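Local coordinates for putative dehydratase (Mesorhizobium loti, PDB 2POZ), which is of unknown function but probably acts as a lyase, perhaps a dehydratase, with the mandelate racemase/muconate lactonizing enzyme type of fold, at residues A[110-115]-A[318-323]; A[119-124]-A[326-331]; A[126-131]-A[333-338]; A[275-280]-A[300-305]. All coordinates share one frame; numbering follows the deposited sequence.

Contact 1: residues A[110-115]-A[318-323]; sequences VPVYEL and TLQLEA
Gln320, on helix 312-324, reaches across to the turn at Val112 and Tyr113 in a small buried contact between a helix of the barrel domain and the end of the N-terminal capping domain. Its amide oxygen does the gripping: OE1 accepts a hydrogen bond from Tyr113 N at 2.9 Å, the donor lying almost in line with the C=O bond (167°). The same OE1 sits 3.4 Å from CB of Val112, beside the start of the short, weakly bonded helix 112-115. A bend at chi2 (-61°) brings the amide round to this turn. There it lies nearly parallel to the Tyr113 ring, the planes 3° apart, although the two side chains cross at about a right angle. Pro111 CB covers one face of that ring, 3.4 Å above its plane, while Ala323 CB approaches Tyr113 CD2 at 3.8 Å. Farther out, Tyr113 OH bonds to Pro361 O. A leucine in place of Gln320 would probably leave Tyr113 N without its side-chain acceptor and free the turn to shift against the helix. An N-terminal capping domain packed against a modified TIM barrel is the two-domain plan of the enolase superfamily, and this contact is one of its joins.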
# COMPACT_ATOMS: atom_id res chain seq x y z
N VAL A 110 -26.78 -17.72 -37.97
CA VAL A 110 -26.80 -18.31 -36.64
C VAL A 110 -26.93 -17.28 -35.52
O VAL A 110 -26.71 -16.08 -35.74
CB VAL A 110 -25.52 -19.14 -36.38
CG1 VAL A 110 -25.43 -20.30 -37.38
CG2 VAL A 110 -24.29 -18.25 -36.48
N PRO A 111 -27.31 -17.72 -34.32
CA PRO A 111 -27.45 -16.80 -33.18
C PRO A 111 -26.10 -16.16 -32.87
O PRO A 111 -25.05 -16.76 -33.13
CB PRO A 111 -27.93 -17.71 -32.05
CG PRO A 111 -28.68 -18.81 -32.78
CD PRO A 111 -27.78 -19.07 -33.96
N VAL A 112 -26.12 -14.96 -32.31
CA VAL A 112 -24.87 -14.31 -31.96
C VAL A 112 -24.07 -15.15 -30.97
O VAL A 112 -22.84 -15.16 -31.03
CB VAL A 112 -25.10 -12.90 -31.37
CG1 VAL A 112 -23.79 -12.33 -30.83
CG2 VAL A 112 -25.66 -11.97 -32.45
N TYR A 113 -24.74 -15.88 -30.08
CA TYR A 113 -23.98 -16.69 -29.13
C TYR A 113 -23.13 -17.78 -29.79
O TYR A 113 -22.16 -18.24 -29.19
CB TYR A 113 -24.88 -17.28 -28.04
CG TYR A 113 -26.05 -18.11 -28.52
CD1 TYR A 113 -25.85 -19.35 -29.14
CD2 TYR A 113 -27.35 -17.68 -28.31
CE1 TYR A 113 -26.94 -20.14 -29.52
CE2 TYR A 113 -28.44 -18.46 -28.68
CZ TYR A 113 -28.23 -19.69 -29.28
OH TYR A 113 -29.31 -20.45 -29.64
N GLU A 114 -23.48 -18.19 -31.01
CA GLU A 114 -22.68 -19.20 -31.70
C GLU A 114 -21.36 -18.56 -32.14
O GLU A 114 -20.31 -19.19 -32.10
CB GLU A 114 -23.40 -19.76 -32.93
CG GLU A 114 -24.47 -20.80 -32.63
CD GLU A 114 -23.97 -21.94 -31.74
OE1 GLU A 114 -22.79 -22.34 -31.86
OE2 GLU A 114 -24.77 -22.44 -30.93
N LEU A 115 -21.43 -17.29 -32.55
CA LEU A 115 -20.23 -16.57 -32.98
C LEU A 115 -19.29 -16.38 -31.79
O LEU A 115 -18.07 -16.43 -31.94
CB LEU A 115 -20.62 -15.19 -33.54
CG LEU A 115 -21.61 -15.14 -34.70
CD1 LEU A 115 -21.94 -13.69 -35.05
CD2 LEU A 115 -21.03 -15.86 -35.90
N THR A 318 -29.84 -9.55 -24.51
CA THR A 318 -29.13 -9.94 -23.30
C THR A 318 -29.06 -11.46 -23.19
O THR A 318 -28.08 -12.00 -22.67
CB THR A 318 -29.83 -9.36 -22.05
OG1 THR A 318 -29.72 -7.92 -22.08
CG2 THR A 318 -29.19 -9.89 -20.77
N LEU A 319 -30.08 -12.16 -23.69
CA LEU A 319 -30.08 -13.62 -23.65
C LEU A 319 -28.93 -14.17 -24.51
O LEU A 319 -28.39 -15.24 -24.22
CB LEU A 319 -31.41 -14.20 -24.15
CG LEU A 319 -32.66 -13.88 -23.32
CD1 LEU A 319 -33.86 -14.60 -23.93
CD2 LEU A 319 -32.45 -14.30 -21.88
N GLN A 320 -28.56 -13.44 -25.55
CA GLN A 320 -27.45 -13.87 -26.41
C GLN A 320 -26.19 -14.02 -25.56
O GLN A 320 -25.42 -14.96 -25.72
CB GLN A 320 -27.19 -12.85 -27.51
CG GLN A 320 -28.25 -12.80 -28.61
CD GLN A 320 -28.39 -14.13 -29.34
OE1 GLN A 320 -27.39 -14.75 -29.70
NE2 GLN A 320 -29.63 -14.55 -29.59
N LEU A 321 -26.00 -13.08 -24.64
CA LEU A 321 -24.84 -13.09 -23.76
C LEU A 321 -24.94 -14.17 -22.69
O LEU A 321 -24.01 -14.95 -22.49
CB LEU A 321 -24.69 -11.72 -23.09
CG LEU A 321 -23.56 -11.50 -22.08
CD1 LEU A 321 -22.31 -11.03 -22.78
CD2 LEU A 321 -24.00 -10.47 -21.04
N GLU A 322 -26.09 -14.22 -22.02
CA GLU A 322 -26.29 -15.18 -20.94
C GLU A 322 -26.27 -16.63 -21.41
O GLU A 322 -26.12 -17.55 -20.60
CB GLU A 322 -27.61 -14.87 -20.22
CG GLU A 322 -27.68 -13.41 -19.78
CD GLU A 322 -28.97 -13.07 -19.06
OE1 GLU A 322 -30.05 -13.55 -19.49
OE2 GLU A 322 -28.91 -12.31 -18.07
N ALA A 323 -26.43 -16.84 -22.71
CA ALA A 323 -26.39 -18.19 -23.24
C ALA A 323 -24.94 -18.64 -23.38
O ALA A 323 -24.63 -19.83 -23.35
CB ALA A 323 -27.06 -18.24 -24.61

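Contact 2: residues A[119-124]-A[326-331]; sequences KIRDRV and TNFMIH
Phe328 and Arg121 meet where the chain enters the first strand of the (beta/alpha)7-beta barrel and, far later, its last: the parts containing them run only 15° apart in direction, each leading into one of the parallel strands 123-128 and 331-333. The guanidinium and the phenyl ring are inclined by 43°, so this is not a flat stack. What covers one face of the guanidinium is Phe328 CB, 3.5 Å above the plane and offset toward the rim; Ile120 CG2 lies over the opposite face, and the charged group is thus held between two aliphatic carbons. Its NH1 is spent on Glu322 O and Ile325 O, at the end of helix 312-324. Farther along the ring, Val124 crosses Phe328 at about a right angle. With CG1 anti to its own carbonyl carbon (chi1 -68°), the valine brings that methyl to 3.5 Å from Phe328 CE2. At the other end the packing is tight, Ile120 CD1 standing 3.3 Å from Thr326 CG2, while the hydroxyl of Thr326 turns to Glu298. His331, hydrogen-bonded through ND1 to Glu322, meets Val124 chiefly through its CB, 4.0 Å from Val124 CG2.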
# COMPACT_ATOMS: atom_id res chain seq x y z
N LYS A 119 -23.14 -22.07 -27.19
CA LYS A 119 -24.00 -22.03 -26.03
C LYS A 119 -23.51 -22.91 -24.88
O LYS A 119 -22.82 -23.91 -25.11
CB LYS A 119 -25.41 -22.47 -26.44
CG LYS A 119 -26.43 -22.47 -25.34
CD LYS A 119 -27.62 -23.35 -25.71
CE LYS A 119 -28.28 -22.90 -27.00
NZ LYS A 119 -29.36 -23.85 -27.39
N ILE A 120 -23.86 -22.53 -23.66
CA ILE A 120 -23.50 -23.29 -22.47
C ILE A 120 -24.78 -23.75 -21.77
O ILE A 120 -24.79 -24.77 -21.08
CB ILE A 120 -22.68 -22.44 -21.47
CG1 ILE A 120 -21.29 -22.17 -22.02
CG2 ILE A 120 -22.58 -23.16 -20.13
CD1 ILE A 120 -20.41 -21.39 -21.07
N ARG A 121 -25.86 -23.01 -21.97
CA ARG A 121 -27.15 -23.32 -21.35
C ARG A 121 -28.32 -23.04 -22.30
O ARG A 121 -28.25 -22.14 -23.14
CB ARG A 121 -27.30 -22.52 -20.05
CG ARG A 121 -27.05 -21.03 -20.21
CD ARG A 121 -26.98 -20.30 -18.88
NE ARG A 121 -25.75 -20.57 -18.13
CZ ARG A 121 -24.56 -20.03 -18.39
NH1 ARG A 121 -24.41 -19.17 -19.39
NH2 ARG A 121 -23.51 -20.35 -17.64
N ASP A 122 -29.40 -23.81 -22.17
CA ASP A 122 -30.57 -23.62 -23.02
C ASP A 122 -31.63 -22.73 -22.40
O ASP A 122 -32.62 -22.39 -23.04
CB ASP A 122 -31.21 -24.97 -23.37
CG ASP A 122 -30.26 -25.89 -24.12
OD1 ASP A 122 -29.70 -25.46 -25.15
OD2 ASP A 122 -30.08 -27.04 -23.67
N ARG A 123 -31.44 -22.36 -21.14
CA ARG A 123 -32.41 -21.51 -20.46
C ARG A 123 -31.75 -20.88 -19.24
O ARG A 123 -30.74 -21.37 -18.75
CB ARG A 123 -33.63 -22.33 -20.03
CG ARG A 123 -33.34 -23.38 -18.97
CD ARG A 123 -34.56 -24.25 -18.69
NE ARG A 123 -34.52 -24.81 -17.33
CZ ARG A 123 -33.66 -25.73 -16.91
NH1 ARG A 123 -32.75 -26.24 -17.74
NH2 ARG A 123 -33.70 -26.14 -15.65
N VAL A 124 -32.33 -19.78 -18.76
CA VAL A 124 -31.79 -19.10 -17.60
C VAL A 124 -32.88 -18.75 -16.61
O VAL A 124 -34.00 -18.39 -16.99
CB VAL A 124 -31.08 -17.78 -17.97
CG1 VAL A 124 -29.81 -18.07 -18.75
CG2 VAL A 124 -32.02 -16.90 -18.77
N THR A 326 -19.49 -18.06 -19.17
CA THR A 326 -19.26 -19.15 -18.23
C THR A 326 -19.56 -18.79 -16.78
O THR A 326 -19.85 -19.67 -15.98
CB THR A 326 -17.80 -19.65 -18.34
OG1 THR A 326 -16.92 -18.52 -18.28
CG2 THR A 326 -17.57 -20.36 -19.66
N ASN A 327 -19.51 -17.50 -16.44
CA ASN A 327 -19.78 -17.06 -15.07
C ASN A 327 -21.13 -16.35 -14.90
O ASN A 327 -21.24 -15.34 -14.22
CB ASN A 327 -18.64 -16.17 -14.56
CG ASN A 327 -18.40 -14.93 -15.43
OD1 ASN A 327 -18.72 -14.91 -16.62
ND2 ASN A 327 -17.80 -13.90 -14.84
N PHE A 328 -22.16 -16.90 -15.53
CA PHE A 328 -23.51 -16.34 -15.44
C PHE A 328 -24.15 -16.73 -14.12
O PHE A 328 -24.02 -17.87 -13.68
CB PHE A 328 -24.39 -16.85 -16.59
CG PHE A 328 -25.84 -16.51 -16.43
CD1 PHE A 328 -26.31 -15.21 -16.67
CD2 PHE A 328 -26.75 -17.48 -16.01
CE1 PHE A 328 -27.65 -14.89 -16.49
CE2 PHE A 328 -28.10 -17.17 -15.83
CZ PHE A 328 -28.55 -15.87 -16.07
N MSE A 329 -24.84 -15.79 -13.49
CA MSE A 329 -25.51 -16.07 -12.23
C MSE A 329 -27.04 -16.17 -12.38
O MSE A 329 -27.63 -17.22 -12.16
CB MSE A 329 -25.20 -14.99 -11.20
CG MSE A 329 -25.91 -15.20 -9.87
SE MSE A 329 -25.73 -13.68 -8.67
CE MSE A 329 -27.08 -14.18 -7.35
N ILE A 330 -27.67 -15.06 -12.76
CA ILE A 330 -29.12 -15.03 -12.87
C ILE A 330 -29.55 -13.87 -13.78
O ILE A 330 -28.81 -12.90 -13.95
CB ILE A 330 -29.73 -14.86 -11.45
CG1 ILE A 330 -31.24 -15.10 -11.45
CG2 ILE A 330 -29.40 -13.48 -10.91
CD1 ILE A 330 -31.82 -15.19 -10.04
N HIS A 331 -30.74 -13.98 -14.37
CA HIS A 331 -31.29 -12.97 -15.29
C HIS A 331 -32.27 -12.04 -14.54
O HIS A 331 -32.88 -12.45 -13.55
CB HIS A 331 -32.02 -13.71 -16.42
CG HIS A 331 -32.67 -12.81 -17.43
ND1 HIS A 331 -32.02 -12.37 -18.57
CD2 HIS A 331 -33.92 -12.30 -17.50
CE1 HIS A 331 -32.85 -11.64 -19.29
NE2 HIS A 331 -34.01 -11.59 -18.67

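Contact 3: residues A[126-131]-A[333-338]; sequences AYANGW and HYPAFK
A parallel bridge between Ala128 and His333 joins the first and last strands of the barrel, and the loops beyond the strands continue the contact. His333 N donates to Tyr127 O at 3.1 Å, and Asn129 N returns a bond to His333 O at 2.8 Å. Just past this pair the Asn129 side chain lies alongside Tyr334, both pointing the same way. The amide is stacked over the ring with its plane only 20° away, and CB makes a CH-pi contact, 3.8 Å from the ring centroid and 14° off the normal. CG of Asn129 is anti to the backbone N (chi1 -160°), which lays the amide along the tyrosine. The amide is fixed at both ends: OD1 takes a bond from Gly130 N at 2.7 Å and another partner in Tyr132 OH, and ND2 is bonded to Glu332. In the (beta/alpha)7-beta barrel of the enolase superfamily, this is where the cylinder closes, with strand 155-158 on the other side of Ala128. Replacing Tyr334 by an alanine would probably remove the surface that the Asn129 CB and amide rest on and open a gap beside Gly130, even though the amide's own bonds could remain. Gly130, at positive phi, has no room for a beta carbon, which would run into Tyr334 CD1 and Phe337 CE1. A water accepts from Ala336 N (2.9 Å) and donates to Asn129 O (2.7 Å).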
# COMPACT_ATOMS: atom_id res chain seq x y z
N ALA A 126 -34.50 -16.40 -13.68
CA ALA A 126 -34.51 -14.95 -13.50
C ALA A 126 -35.14 -14.56 -12.18
O ALA A 126 -35.88 -15.33 -11.59
CB ALA A 126 -35.29 -14.30 -14.65
N TYR A 127 -34.82 -13.36 -11.72
CA TYR A 127 -35.43 -12.84 -10.50
C TYR A 127 -36.36 -11.74 -11.00
O TYR A 127 -36.18 -11.22 -12.10
CB TYR A 127 -34.38 -12.30 -9.52
CG TYR A 127 -33.57 -11.10 -9.98
CD1 TYR A 127 -34.10 -9.82 -9.94
CD2 TYR A 127 -32.25 -11.26 -10.40
CE1 TYR A 127 -33.33 -8.70 -10.31
CE2 TYR A 127 -31.47 -10.16 -10.77
CZ TYR A 127 -32.02 -8.89 -10.72
OH TYR A 127 -31.26 -7.80 -11.10
N ALA A 128 -37.38 -11.41 -10.22
CA ALA A 128 -38.31 -10.37 -10.62
C ALA A 128 -38.03 -9.01 -9.98
O ALA A 128 -37.66 -8.92 -8.81
CB ALA A 128 -39.75 -10.82 -10.31
N ASN A 129 -38.18 -7.95 -10.77
CA ASN A 129 -38.00 -6.59 -10.29
C ASN A 129 -39.23 -5.83 -10.79
O ASN A 129 -40.04 -6.38 -11.55
CB ASN A 129 -36.73 -5.97 -10.90
CG ASN A 129 -36.23 -4.77 -10.11
OD1 ASN A 129 -36.94 -4.21 -9.28
ND2 ASN A 129 -34.99 -4.37 -10.37
N GLY A 130 -39.38 -4.58 -10.35
CA GLY A 130 -40.50 -3.76 -10.78
C GLY A 130 -41.89 -4.18 -10.31
O GLY A 130 -42.89 -3.72 -10.86
N TRP A 131 -41.95 -5.02 -9.29
CA TRP A 131 -43.24 -5.50 -8.78
C TRP A 131 -43.75 -4.71 -7.58
O TRP A 131 -44.79 -5.05 -7.02
CB TRP A 131 -43.11 -6.97 -8.38
CG TRP A 131 -41.89 -7.25 -7.52
CD1 TRP A 131 -40.62 -7.53 -7.95
CD2 TRP A 131 -41.81 -7.21 -6.08
NE1 TRP A 131 -39.77 -7.67 -6.88
CE2 TRP A 131 -40.47 -7.47 -5.73
CE3 TRP A 131 -42.75 -6.97 -5.07
CZ2 TRP A 131 -40.04 -7.50 -4.39
CZ3 TRP A 131 -42.32 -7.00 -3.74
CH2 TRP A 131 -40.98 -7.26 -3.42
N HIS A 333 -35.75 -9.58 -14.74
CA HIS A 333 -36.96 -9.30 -15.51
C HIS A 333 -37.95 -8.41 -14.74
O HIS A 333 -38.05 -8.49 -13.52
CB HIS A 333 -37.62 -10.63 -15.90
CG HIS A 333 -38.76 -10.48 -16.86
ND1 HIS A 333 -38.64 -9.83 -18.07
CD2 HIS A 333 -40.04 -10.92 -16.79
CE1 HIS A 333 -39.80 -9.88 -18.71
NE2 HIS A 333 -40.67 -10.53 -17.96
N TYR A 334 -38.67 -7.56 -15.48
CA TYR A 334 -39.67 -6.64 -14.91
C TYR A 334 -41.01 -7.00 -15.57
O TYR A 334 -41.52 -6.24 -16.39
CB TYR A 334 -39.35 -5.18 -15.24
CG TYR A 334 -38.07 -4.62 -14.65
CD1 TYR A 334 -38.11 -3.63 -13.67
CD2 TYR A 334 -36.82 -5.06 -15.09
CE1 TYR A 334 -36.93 -3.07 -13.15
CE2 TYR A 334 -35.64 -4.51 -14.59
CZ TYR A 334 -35.70 -3.52 -13.62
OH TYR A 334 -34.53 -2.96 -13.14
N PRO A 335 -41.60 -8.15 -15.21
CA PRO A 335 -42.87 -8.55 -15.81
C PRO A 335 -44.03 -7.53 -15.72
O PRO A 335 -44.80 -7.40 -16.67
CB PRO A 335 -43.18 -9.87 -15.11
CG PRO A 335 -42.55 -9.70 -13.77
CD PRO A 335 -41.23 -9.05 -14.10
N ALA A 336 -44.12 -6.81 -14.61
CA ALA A 336 -45.20 -5.83 -14.44
C ALA A 336 -45.23 -4.70 -15.48
O ALA A 336 -46.31 -4.19 -15.82
CB ALA A 336 -45.15 -5.23 -13.02
N PHE A 337 -44.07 -4.31 -15.98
CA PHE A 337 -43.98 -3.23 -16.97
C PHE A 337 -44.73 -3.52 -18.27
O PHE A 337 -45.20 -2.60 -18.94
CB PHE A 337 -42.51 -2.92 -17.29
CG PHE A 337 -41.76 -2.27 -16.16
CD1 PHE A 337 -42.27 -2.28 -14.86
CD2 PHE A 337 -40.54 -1.64 -16.39
CE1 PHE A 337 -41.58 -1.69 -13.81
CE2 PHE A 337 -39.84 -1.04 -15.35
CZ PHE A 337 -40.36 -1.07 -14.05
N LYS A 338 -44.84 -4.79 -18.62
CA LYS A 338 -45.54 -5.17 -19.84
C LYS A 338 -47.04 -4.89 -19.77
O LYS A 338 -47.72 -4.90 -20.80
CB LYS A 338 -45.29 -6.65 -20.13
CG LYS A 338 -44.02 -6.94 -20.95
CD LYS A 338 -42.75 -6.47 -20.26
CE LYS A 338 -41.50 -7.00 -20.96
NZ LYS A 338 -41.28 -6.41 -22.31
O HOH W 1 -42.64 -6.90 -12.16

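Contact 4: residues A[275-280]-A[300-305]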
# COMPACT_ATOMS: atom_id res chain seq x y z
N GLY A 275 -18.79 -9.33 -5.30
CA GLY A 275 -18.79 -10.73 -5.68
C GLY A 275 -19.63 -10.90 -6.94
O GLY A 275 -19.63 -11.96 -7.57
N ILE A 276 -20.33 -9.83 -7.32
CA ILE A 276 -21.21 -9.86 -8.49
C ILE A 276 -21.20 -8.54 -9.25
O ILE A 276 -21.24 -7.47 -8.64
CB ILE A 276 -22.68 -10.13 -8.05
CG1 ILE A 276 -22.75 -11.43 -7.25
CG2 ILE A 276 -23.60 -10.20 -9.26
CD1 ILE A 276 -23.99 -11.54 -6.40
N ILE A 277 -21.13 -8.60 -10.57
CA ILE A 277 -21.19 -7.38 -11.36
C ILE A 277 -22.47 -7.45 -12.18
O ILE A 277 -22.91 -8.53 -12.56
CB ILE A 277 -19.96 -7.18 -12.30
CG1 ILE A 277 -19.85 -8.33 -13.30
CG2 ILE A 277 -18.69 -7.03 -11.46
CD1 ILE A 277 -18.88 -8.03 -14.42
N GLN A 278 -23.05 -6.29 -12.46
CA GLN A 278 -24.31 -6.21 -13.19
C GLN A 278 -24.27 -5.28 -14.39
O GLN A 278 -25.05 -4.33 -14.46
CB GLN A 278 -25.40 -5.74 -12.22
CG GLN A 278 -25.48 -6.57 -10.96
CD GLN A 278 -26.29 -5.88 -9.87
OE1 GLN A 278 -25.86 -4.87 -9.31
NE2 GLN A 278 -27.48 -6.41 -9.59
N PRO A 279 -23.37 -5.54 -15.34
CA PRO A 279 -23.32 -4.67 -16.51
C PRO A 279 -24.59 -4.77 -17.34
O PRO A 279 -25.28 -5.80 -17.32
CB PRO A 279 -22.11 -5.20 -17.28
CG PRO A 279 -22.17 -6.68 -17.00
CD PRO A 279 -22.47 -6.70 -15.50
N ASP A 280 -24.91 -3.70 -18.06
CA ASP A 280 -26.09 -3.67 -18.92
C ASP A 280 -25.54 -3.63 -20.34
O ASP A 280 -24.77 -2.73 -20.67
CB ASP A 280 -26.90 -2.40 -18.64
CG ASP A 280 -28.20 -2.34 -19.44
OD1 ASP A 280 -28.20 -2.74 -20.63
OD2 ASP A 280 -29.21 -1.89 -18.88
N TYR A 300 -11.39 -12.56 -11.47
CA TYR A 300 -11.50 -12.01 -10.12
C TYR A 300 -12.49 -12.78 -9.26
O TYR A 300 -12.98 -12.27 -8.25
CB TYR A 300 -11.89 -10.53 -10.17
CG TYR A 300 -10.75 -9.65 -10.64
CD1 TYR A 300 -10.49 -9.47 -12.00
CD2 TYR A 300 -9.89 -9.06 -9.72
CE1 TYR A 300 -9.40 -8.71 -12.42
CE2 TYR A 300 -8.80 -8.30 -10.13
CZ TYR A 300 -8.56 -8.13 -11.48
OH TYR A 300 -7.47 -7.38 -11.88
N ASN A 301 -12.77 -14.01 -9.66
CA ASN A 301 -13.66 -14.89 -8.91
C ASN A 301 -15.07 -14.31 -8.75
O ASN A 301 -15.73 -14.53 -7.73
CB ASN A 301 -13.03 -15.17 -7.54
CG ASN A 301 -13.25 -16.58 -7.08
OD1 ASN A 301 -13.09 -17.53 -7.85
ND2 ASN A 301 -13.61 -16.75 -5.81
N MSE A 302 -15.53 -13.58 -9.76
CA MSE A 302 -16.85 -12.96 -9.74
C MSE A 302 -17.85 -13.59 -10.70
O MSE A 302 -17.46 -14.17 -11.71
CB MSE A 302 -16.73 -11.49 -10.09
CG MSE A 302 -16.55 -10.57 -8.91
SE MSE A 302 -16.01 -8.83 -9.55
CE MSE A 302 -14.68 -8.43 -8.17
N ARG A 303 -19.13 -13.47 -10.38
CA ARG A 303 -20.18 -13.99 -11.25
C ARG A 303 -20.96 -12.81 -11.82
O ARG A 303 -20.76 -11.67 -11.40
CB ARG A 303 -21.09 -14.97 -10.51
CG ARG A 303 -21.52 -14.49 -9.15
CD ARG A 303 -22.37 -15.55 -8.46
NE ARG A 303 -22.64 -15.17 -7.08
CZ ARG A 303 -23.64 -15.65 -6.34
NH1 ARG A 303 -24.46 -16.55 -6.85
NH2 ARG A 303 -23.80 -15.22 -5.11
N VAL A 304 -21.84 -13.07 -12.78
CA VAL A 304 -22.56 -11.99 -13.45
C VAL A 304 -24.09 -12.07 -13.46
O VAL A 304 -24.66 -13.10 -13.81
CB VAL A 304 -22.06 -11.87 -14.91
CG1 VAL A 304 -22.62 -10.64 -15.58
CG2 VAL A 304 -20.52 -11.83 -14.93
N ALA A 305 -24.72 -10.97 -13.07
CA ALA A 305 -26.18 -10.85 -13.08
C ALA A 305 -26.46 -9.61 -13.94
O ALA A 305 -26.65 -8.51 -13.41
CB ALA A 305 -26.70 -10.64 -11.67
O HOH W 2 -28.68 -7.68 -11.84
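Arg303 is the odd member of this strand pair: a long charged side chain laid obliquely across its neighbour Ile276. Its chain is extended from CG to NE, with CG placed between the backbone N and the carbonyl carbon (chi1 45°), and NE passes 3.7 Å from Ile276 CG1. The isoleucine's CD1 flanks the guanidinium as well. Beyond it the charge is met by Asp213 and Glu214 of a third subunit, both in salt bridges with NH2, so a residue of the barrel sheet also takes part in the octamer. The backbones are joined in parallel register by three bonds. Arg303 N approaches Gly275 O at 3.2 Å, straight at the hydrogen (172°) yet tilted 27° from the carbonyl plane; Ile277 N to Arg303 O and Ala305 N to Ile277 O follow more nearly in line with the carbonyls. These are neighbouring barrel strands of a beta-alpha-beta unit, connected by helix 287-298, whose end is a Schellman motif with Asn301 as its C-prime residue. On the sheet face opposite Ile276 and Arg303, the side chains that meet are apolar and face that helix and helix 261-269. Ile277 divides its branches there: CG1 lies 3.9 Å from Val304 CG2, while CG2 rests 3.8 Å from the selenium of Met302, a selenomethionine whose side chain crosses it at about a right angle. Val304 CG1 then meets Pro279 CD at 3.9 Å. Where the strands end, a water accepts a hydrogen bond from Gln278 NE2 (2.8 Å) and donates one to Ala305 O (2.7 Å).

Overall arrangement
Along the chain, contacts 1, 2 and 3 alternate: 110-115, 119-124 and 126-131 come first, and their partners 318-323, 326-331 and 333-338 follow in the same order some 200 residues later. Contact 4 lies nested inside all three loops. Contacts 2 and 3 share strand 123-128, their centres about 19 Å apart, and lie successively along the seam between the first and last barrel strands. Contact 1, its centre about 10 Å from that of contact 2, ties the capping domain to helix 312-324. Contact 4, centre to centre about 13 Å from contact 2, pairs its Val304 with Met329 and Asn327, carrying the parallel sheet toward the last strand. Together they close the barrel and hold its cap.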